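Local coordinates for CELL WALL surface anchor family protein (Streptococcus pneumoniae, PDB 2WW8) that acts as a pilus adhesin of the pneumococcal surface, probably attaching the bacterium to host cells through an integrin-like domain that carries a metal site, at residues Thr283-Val291 with Glu437-Gly445; Tyr532-Gly540 with Ile575-Ile586. All blocks are in the same frame, centred on the assembly; numbering follows the deposited sequence.

Contact 1 of 2, residues Thr283-Val291 with Glu437-Gly445; sequences TEFTVEKGV and EHTIVRGDG
At the surface of what is probably the integrin-like (von Willebrand A) domain, H438 of the segment 437-445 lies across the strand 284-288, and D444 meets the strand's end. T286 puts CG2 over one face of the H438 imidazole, 3.7 Å from the ring centroid and 11° off the ring normal, a CH-pi contact. T439 CG2 lies over the opposite face. At the ring edge, H438 ND1 donates to E288 OE2 at 3.1 Å. The bond is straight (168°), lies close to the ring plane and uses the anti lone pair of the carboxylate. E288 OE1 pairs with R298. The F285 ring turns its edge to E437, with CZ 3.3 Å from OE2. E437 OE2 forms a salt bridge with K361, and OE1 is hydrogen-bonded to Y394. Further along, K289 bends at chi2 (-68°), and its NZ reaches D444 O at 2.8 Å. A water bridges G290 N and D444 OD2, and OD2 also forms a salt bridge with R497. No direct backbone-to-backbone hydrogen bond joins the two segments. The salt bridge to R298 probably keeps E288 charged, and a charged acceptor at ND1 would tend to favour a protonated imidazole.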
# COMPACT_ATOMS: atom_id res chain seq x y z
N THR A 283 -8.31 -40.75 -11.78
CA THR A 283 -8.97 -41.82 -12.53
C THR A 283 -9.21 -43.03 -11.66
O THR A 283 -8.59 -43.24 -10.61
CB THR A 283 -8.17 -42.28 -13.79
OG1 THR A 283 -6.85 -42.74 -13.40
CG2 THR A 283 -8.03 -41.10 -14.80
N GLU A 284 -10.13 -43.87 -12.13
CA GLU A 284 -10.40 -45.13 -11.43
C GLU A 284 -9.25 -46.10 -11.60
O GLU A 284 -8.73 -46.20 -12.69
CB GLU A 284 -11.69 -45.77 -11.95
CG GLU A 284 -12.22 -46.81 -11.00
CD GLU A 284 -13.61 -47.27 -11.41
OE1 GLU A 284 -14.62 -46.72 -10.93
OE2 GLU A 284 -13.70 -48.17 -12.25
N PHE A 285 -8.83 -46.76 -10.52
CA PHE A 285 -7.73 -47.71 -10.55
C PHE A 285 -8.01 -48.87 -9.63
O PHE A 285 -8.77 -48.71 -8.68
CB PHE A 285 -6.43 -47.00 -10.14
CG PHE A 285 -5.21 -47.77 -10.57
CD1 PHE A 285 -4.95 -47.94 -11.94
CD2 PHE A 285 -4.37 -48.36 -9.65
CE1 PHE A 285 -3.87 -48.68 -12.37
CE2 PHE A 285 -3.28 -49.13 -10.06
CZ PHE A 285 -3.02 -49.27 -11.44
N THR A 286 -7.39 -50.03 -9.88
CA THR A 286 -7.50 -51.27 -9.11
C THR A 286 -6.09 -51.69 -8.71
O THR A 286 -5.14 -51.72 -9.55
CB THR A 286 -8.20 -52.35 -9.92
OG1 THR A 286 -9.56 -51.96 -10.20
CG2 THR A 286 -8.29 -53.70 -9.11
N VAL A 287 -5.94 -52.05 -7.43
CA VAL A 287 -4.73 -52.72 -6.93
C VAL A 287 -5.13 -54.08 -6.34
O VAL A 287 -6.27 -54.24 -5.93
CB VAL A 287 -3.96 -51.94 -5.84
CG1 VAL A 287 -3.33 -50.69 -6.46
CG2 VAL A 287 -4.88 -51.63 -4.66
N GLU A 288 -4.19 -55.03 -6.34
CA GLU A 288 -4.38 -56.28 -5.65
C GLU A 288 -3.51 -56.39 -4.43
O GLU A 288 -2.38 -55.87 -4.38
CB GLU A 288 -4.12 -57.50 -6.54
CG GLU A 288 -5.20 -57.76 -7.56
CD GLU A 288 -4.95 -59.11 -8.28
OE1 GLU A 288 -4.44 -60.07 -7.65
OE2 GLU A 288 -5.26 -59.21 -9.48
N LYS A 289 -4.05 -57.12 -3.44
CA LYS A 289 -3.32 -57.33 -2.20
C LYS A 289 -3.52 -58.78 -1.72
O LYS A 289 -4.36 -59.49 -2.28
CB LYS A 289 -3.92 -56.40 -1.15
CG LYS A 289 -3.64 -54.94 -1.39
CD LYS A 289 -2.20 -54.56 -1.23
CE LYS A 289 -2.10 -53.11 -1.71
NZ LYS A 289 -0.71 -52.55 -1.40
N GLY A 290 -2.74 -59.19 -0.72
CA GLY A 290 -2.98 -60.49 -0.10
C GLY A 290 -1.90 -61.48 -0.51
O GLY A 290 -0.98 -61.21 -1.34
N VAL A 291 -2.05 -62.64 0.11
CA VAL A 291 -1.13 -63.77 -0.05
C VAL A 291 -1.90 -64.91 -0.71
O VAL A 291 -2.93 -64.67 -1.34
CB VAL A 291 -0.55 -64.14 1.29
CG1 VAL A 291 0.43 -63.04 1.72
CG2 VAL A 291 -1.68 -64.47 2.33
N GLU A 437 -4.02 -53.45 -15.21
CA GLU A 437 -2.64 -53.38 -14.75
C GLU A 437 -2.34 -54.28 -13.55
O GLU A 437 -1.24 -54.85 -13.47
CB GLU A 437 -2.34 -51.93 -14.38
CG GLU A 437 -0.93 -51.80 -13.78
CD GLU A 437 -0.38 -50.37 -13.97
OE1 GLU A 437 -0.33 -49.83 -15.11
OE2 GLU A 437 -0.11 -49.82 -12.90
N HIS A 438 -3.27 -54.36 -12.60
CA HIS A 438 -3.10 -55.15 -11.39
C HIS A 438 -2.85 -56.60 -11.77
O HIS A 438 -2.31 -57.32 -10.96
CB HIS A 438 -4.35 -55.10 -10.49
CG HIS A 438 -5.64 -55.46 -11.17
ND1 HIS A 438 -6.29 -56.66 -10.96
CD2 HIS A 438 -6.40 -54.78 -12.05
CE1 HIS A 438 -7.41 -56.69 -11.65
NE2 HIS A 438 -7.51 -55.55 -12.31
N THR A 439 -3.24 -57.04 -12.97
CA THR A 439 -2.98 -58.45 -13.32
C THR A 439 -1.58 -58.77 -13.87
O THR A 439 -1.19 -59.97 -14.03
CB THR A 439 -4.02 -59.03 -14.36
OG1 THR A 439 -3.79 -58.39 -15.62
CG2 THR A 439 -5.49 -58.90 -13.92
N ILE A 440 -0.83 -57.74 -14.21
CA ILE A 440 0.54 -57.95 -14.68
C ILE A 440 1.62 -57.31 -13.87
O ILE A 440 2.76 -57.78 -13.90
CB ILE A 440 0.76 -57.46 -16.11
CG1 ILE A 440 0.32 -55.99 -16.17
CG2 ILE A 440 0.04 -58.46 -17.11
CD1 ILE A 440 0.38 -55.28 -17.49
N VAL A 441 1.30 -56.25 -13.13
CA VAL A 441 2.31 -55.56 -12.33
C VAL A 441 2.99 -56.48 -11.32
O VAL A 441 2.37 -57.40 -10.72
CB VAL A 441 1.70 -54.28 -11.67
CG1 VAL A 441 0.77 -54.63 -10.41
CG2 VAL A 441 2.74 -53.29 -11.21
N ARG A 442 4.28 -56.17 -11.06
CA ARG A 442 5.07 -56.93 -10.07
C ARG A 442 5.02 -56.17 -8.77
O ARG A 442 5.10 -54.94 -8.79
CB ARG A 442 6.53 -57.17 -10.51
CG ARG A 442 6.73 -57.78 -11.92
CD ARG A 442 5.95 -59.08 -12.08
NE ARG A 442 6.40 -60.11 -11.16
CZ ARG A 442 5.96 -61.36 -11.16
NH1 ARG A 442 5.02 -61.72 -12.04
NH2 ARG A 442 6.42 -62.21 -10.25
N GLY A 443 4.95 -56.91 -7.65
CA GLY A 443 4.99 -56.25 -6.33
C GLY A 443 3.69 -55.58 -5.92
O GLY A 443 2.76 -55.47 -6.72
N ASP A 444 3.61 -55.17 -4.66
CA ASP A 444 2.40 -54.53 -4.14
C ASP A 444 2.75 -53.57 -3.00
O ASP A 444 1.85 -53.22 -2.23
CB ASP A 444 1.36 -55.59 -3.77
CG ASP A 444 1.73 -56.37 -2.48
OD1 ASP A 444 2.84 -56.16 -1.88
OD2 ASP A 444 0.87 -57.19 -2.07
N GLY A 445 4.03 -53.16 -2.87
CA GLY A 445 4.45 -52.41 -1.65
C GLY A 445 5.11 -53.22 -0.58
O GLY A 445 5.64 -52.63 0.34
O HOH W 1 -0.67 -57.39 0.15

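Contact 2 of 2, residues Tyr532-Gly540 with Ile575-Ile586; sequences YDVFTVGIG and ILEQLNRYFHTI
D533 begins the strand 533-539 and meets the far end of the second segment, its OD1 4.3 Å from I586 CG2. Its other oxygen, OD2, is bonded to Q379. F535 makes the main aromatic contact. Its ring lies nearly parallel to that of Y582, with planes at 23°, but the two are slid apart and barely overlap. The centroids are 4.9 Å apart. F535 CD1 comes over the Y582 face, 3.4 Å from Y582 CG, while Y582 CB sits over the F535 face. With CG anti to the carbonyl carbon (chi1 -62°), the F535 ring reaches the helix side, and CZ comes 3.5 Å from T585 OG1. That hydroxyl donates to Y582 O, which also accepts from T585 N, so Y582 O is gripped by two donors of T585. T536 faces away at its CB, and its OG1 is hydrogen-bonded to S560 OG. V537 then fits between side chains of the helix. Its CG2 is 3.7 Å from L579 CD2 and also touches the Y582 ring edge, while CG1 faces I575 CG2. I539 closes the row, with CG1 3.9 Å from I575 CD1. The helix 575-583 runs nearly antiparallel to the strand (165°), with axes 9.2 Å apart, as helices do on the sheet of a Rossmann-like von Willebrand A domain. Strands 379-386 and 566-569 flank 533-539 in the parallel sheet, helix 247-263 packs beside I575, and Y582 OH bonds to E564 and T567.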
# COMPACT_ATOMS: atom_id res chain seq x y z
N TYR A 532 18.00 -35.50 -20.82
CA TYR A 532 17.33 -34.76 -19.75
C TYR A 532 18.27 -34.45 -18.60
O TYR A 532 19.18 -35.25 -18.32
CB TYR A 532 16.13 -35.48 -19.20
CG TYR A 532 15.04 -35.96 -20.13
CD1 TYR A 532 14.73 -35.29 -21.31
CD2 TYR A 532 14.33 -37.13 -19.81
CE1 TYR A 532 13.69 -35.76 -22.17
CE2 TYR A 532 13.35 -37.61 -20.62
CZ TYR A 532 13.00 -36.90 -21.78
OH TYR A 532 11.99 -37.37 -22.60
N ASP A 533 18.09 -33.31 -17.95
CA ASP A 533 18.61 -33.17 -16.58
C ASP A 533 17.60 -33.85 -15.64
O ASP A 533 16.44 -33.49 -15.52
CB ASP A 533 18.80 -31.70 -16.17
CG ASP A 533 19.81 -31.00 -17.05
OD1 ASP A 533 21.01 -31.16 -16.76
OD2 ASP A 533 19.42 -30.29 -18.03
N VAL A 534 18.07 -34.80 -14.84
CA VAL A 534 17.18 -35.51 -13.90
C VAL A 534 17.87 -35.40 -12.54
O VAL A 534 18.98 -35.95 -12.37
CB VAL A 534 17.06 -37.01 -14.28
CG1 VAL A 534 16.06 -37.68 -13.33
CG2 VAL A 534 16.58 -37.14 -15.75
N PHE A 535 17.17 -34.74 -11.62
CA PHE A 535 17.59 -34.50 -10.23
C PHE A 535 16.67 -35.28 -9.27
O PHE A 535 15.46 -35.28 -9.48
CB PHE A 535 17.38 -33.02 -9.91
CG PHE A 535 18.20 -32.11 -10.77
CD1 PHE A 535 19.59 -32.08 -10.64
CD2 PHE A 535 17.59 -31.28 -11.72
CE1 PHE A 535 20.40 -31.22 -11.42
CE2 PHE A 535 18.41 -30.39 -12.51
CZ PHE A 535 19.81 -30.40 -12.39
N THR A 536 17.22 -35.96 -8.28
CA THR A 536 16.48 -36.77 -7.34
C THR A 536 16.83 -36.26 -5.94
O THR A 536 18.02 -36.20 -5.51
CB THR A 536 16.84 -38.26 -7.49
OG1 THR A 536 16.66 -38.61 -8.88
CG2 THR A 536 15.90 -39.17 -6.65
N VAL A 537 15.80 -35.84 -5.24
CA VAL A 537 15.94 -35.47 -3.82
C VAL A 537 15.22 -36.57 -3.03
O VAL A 537 13.98 -36.69 -3.15
CB VAL A 537 15.34 -34.07 -3.56
CG1 VAL A 537 15.31 -33.68 -2.08
CG2 VAL A 537 16.18 -32.98 -4.29
N GLY A 538 16.00 -37.41 -2.34
CA GLY A 538 15.47 -38.43 -1.43
C GLY A 538 15.20 -37.86 -0.03
O GLY A 538 15.88 -36.94 0.47
N ILE A 539 14.15 -38.39 0.59
CA ILE A 539 13.80 -37.97 1.95
C ILE A 539 14.01 -39.18 2.89
O ILE A 539 13.16 -40.06 2.97
CB ILE A 539 12.36 -37.48 2.05
CG1 ILE A 539 12.17 -36.23 1.17
CG2 ILE A 539 12.07 -37.08 3.50
CD1 ILE A 539 10.71 -36.14 0.74
N GLY A 540 15.10 -39.17 3.66
CA GLY A 540 15.29 -40.18 4.68
C GLY A 540 15.44 -41.56 4.05
O GLY A 540 15.10 -42.56 4.70
N ILE A 575 14.54 -29.89 2.32
CA ILE A 575 14.14 -30.26 0.98
C ILE A 575 14.16 -29.08 -0.01
O ILE A 575 14.78 -29.16 -1.07
CB ILE A 575 12.76 -30.93 1.00
CG1 ILE A 575 12.79 -32.18 1.90
CG2 ILE A 575 12.25 -31.23 -0.46
CD1 ILE A 575 11.38 -32.56 2.33
N LEU A 576 13.57 -27.94 0.32
CA LEU A 576 13.63 -26.81 -0.59
C LEU A 576 15.08 -26.39 -0.89
O LEU A 576 15.46 -26.17 -2.06
CB LEU A 576 12.79 -25.63 -0.07
CG LEU A 576 12.77 -24.42 -1.01
CD1 LEU A 576 12.38 -24.84 -2.50
CD2 LEU A 576 11.92 -23.28 -0.44
N GLU A 577 15.89 -26.32 0.16
CA GLU A 577 17.26 -25.91 -0.02
C GLU A 577 17.91 -26.81 -1.06
O GLU A 577 18.67 -26.35 -1.90
CB GLU A 577 17.99 -25.97 1.32
CG GLU A 577 19.51 -25.84 1.27
CD GLU A 577 20.03 -26.17 2.69
OE1 GLU A 577 19.98 -25.26 3.56
OE2 GLU A 577 20.40 -27.35 2.97
N GLN A 578 17.62 -28.11 -1.02
CA GLN A 578 18.29 -29.01 -1.97
C GLN A 578 17.78 -28.92 -3.41
O GLN A 578 18.58 -28.93 -4.36
CB GLN A 578 18.29 -30.42 -1.41
CG GLN A 578 19.12 -31.38 -2.18
CD GLN A 578 20.57 -30.94 -2.37
OE1 GLN A 578 21.05 -30.95 -3.51
NE2 GLN A 578 21.24 -30.51 -1.31
N LEU A 579 16.46 -28.78 -3.55
CA LEU A 579 15.84 -28.52 -4.84
C LEU A 579 16.41 -27.21 -5.38
O LEU A 579 16.75 -27.11 -6.57
CB LEU A 579 14.32 -28.38 -4.74
CG LEU A 579 13.57 -29.66 -4.40
CD1 LEU A 579 12.12 -29.35 -4.03
CD2 LEU A 579 13.57 -30.67 -5.57
N ASN A 580 16.45 -26.20 -4.51
CA ASN A 580 17.06 -24.95 -4.93
C ASN A 580 18.53 -25.04 -5.41
O ASN A 580 18.92 -24.40 -6.38
CB ASN A 580 16.91 -23.92 -3.80
CG ASN A 580 16.91 -22.50 -4.33
OD1 ASN A 580 16.54 -22.23 -5.47
ND2 ASN A 580 17.44 -21.61 -3.54
N ARG A 581 19.37 -25.79 -4.70
CA ARG A 581 20.74 -26.08 -5.09
C ARG A 581 20.79 -26.71 -6.49
O ARG A 581 21.59 -26.28 -7.34
CB ARG A 581 21.37 -27.04 -4.05
CG ARG A 581 22.89 -27.12 -4.17
CD ARG A 581 23.53 -27.98 -3.07
NE ARG A 581 23.24 -29.42 -3.22
CZ ARG A 581 23.85 -30.28 -4.04
NH1 ARG A 581 24.83 -29.89 -4.84
NH2 ARG A 581 23.53 -31.55 -4.06
N TYR A 582 19.95 -27.69 -6.78
CA TYR A 582 19.99 -28.34 -8.10
C TYR A 582 19.45 -27.35 -9.16
O TYR A 582 20.01 -27.25 -10.27
CB TYR A 582 19.19 -29.67 -8.11
CG TYR A 582 19.91 -30.84 -7.49
CD1 TYR A 582 21.24 -31.09 -7.78
CD2 TYR A 582 19.25 -31.74 -6.64
CE1 TYR A 582 21.92 -32.14 -7.24
CE2 TYR A 582 19.93 -32.84 -6.14
CZ TYR A 582 21.24 -33.02 -6.42
OH TYR A 582 21.93 -34.09 -5.92
N PHE A 583 18.42 -26.57 -8.79
CA PHE A 583 17.95 -25.51 -9.67
C PHE A 583 19.13 -24.60 -10.11
O PHE A 583 19.26 -24.23 -11.27
CB PHE A 583 16.80 -24.76 -8.98
CG PHE A 583 16.11 -23.72 -9.87
CD1 PHE A 583 15.68 -24.06 -11.14
CD2 PHE A 583 15.91 -22.42 -9.44
CE1 PHE A 583 15.04 -23.14 -11.97
CE2 PHE A 583 15.31 -21.45 -10.30
CZ PHE A 583 14.85 -21.83 -11.55
N HIS A 584 19.96 -24.21 -9.13
CA HIS A 584 21.08 -23.34 -9.37
C HIS A 584 22.20 -24.06 -10.14
O HIS A 584 23.18 -23.43 -10.48
CB HIS A 584 21.60 -22.68 -8.08
CG HIS A 584 20.73 -21.57 -7.56
ND1 HIS A 584 19.56 -21.80 -6.88
CD2 HIS A 584 20.88 -20.23 -7.60
CE1 HIS A 584 19.00 -20.65 -6.54
NE2 HIS A 584 19.79 -19.68 -6.98
N THR A 585 22.10 -25.34 -10.48
CA THR A 585 23.18 -25.82 -11.34
C THR A 585 22.80 -25.53 -12.80
O THR A 585 23.62 -25.70 -13.68
CB THR A 585 23.47 -27.33 -11.18
OG1 THR A 585 22.34 -28.08 -11.66
CG2 THR A 585 23.79 -27.71 -9.72
N ILE A 586 21.56 -25.14 -13.07
CA ILE A 586 21.15 -24.91 -14.45
C ILE A 586 20.74 -23.46 -14.68
O ILE A 586 20.57 -23.08 -15.84
CB ILE A 586 20.06 -25.90 -14.93
CG1 ILE A 586 18.79 -25.80 -14.10
CG2 ILE A 586 20.66 -27.31 -14.88
CD1 ILE A 586 17.78 -26.87 -14.45

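How the contacts relate
Both segments of contact 1 precede those of contact 2 in the sequence. Their centres are 31 Å apart and their nearest atoms about 14 Å. Both probably belong to the integrin-like domain at one end of the elongated molecule. Contact 2 lies in its parallel core, where strand 533-539 pairs with 379-386. In contact 1, strand 284-292 pairs with 311-315 and 489-496, while 437-445 carries the short strand 442-443, paired with 392-393; both probably belong to insertions in the domain. The magnesium ion held by S234, S236 and D387 is about 12 Å from the K289 side chain and 8 Å from that of I539. Both contacts thus come near it, consistent with insertions built around the core's metal site.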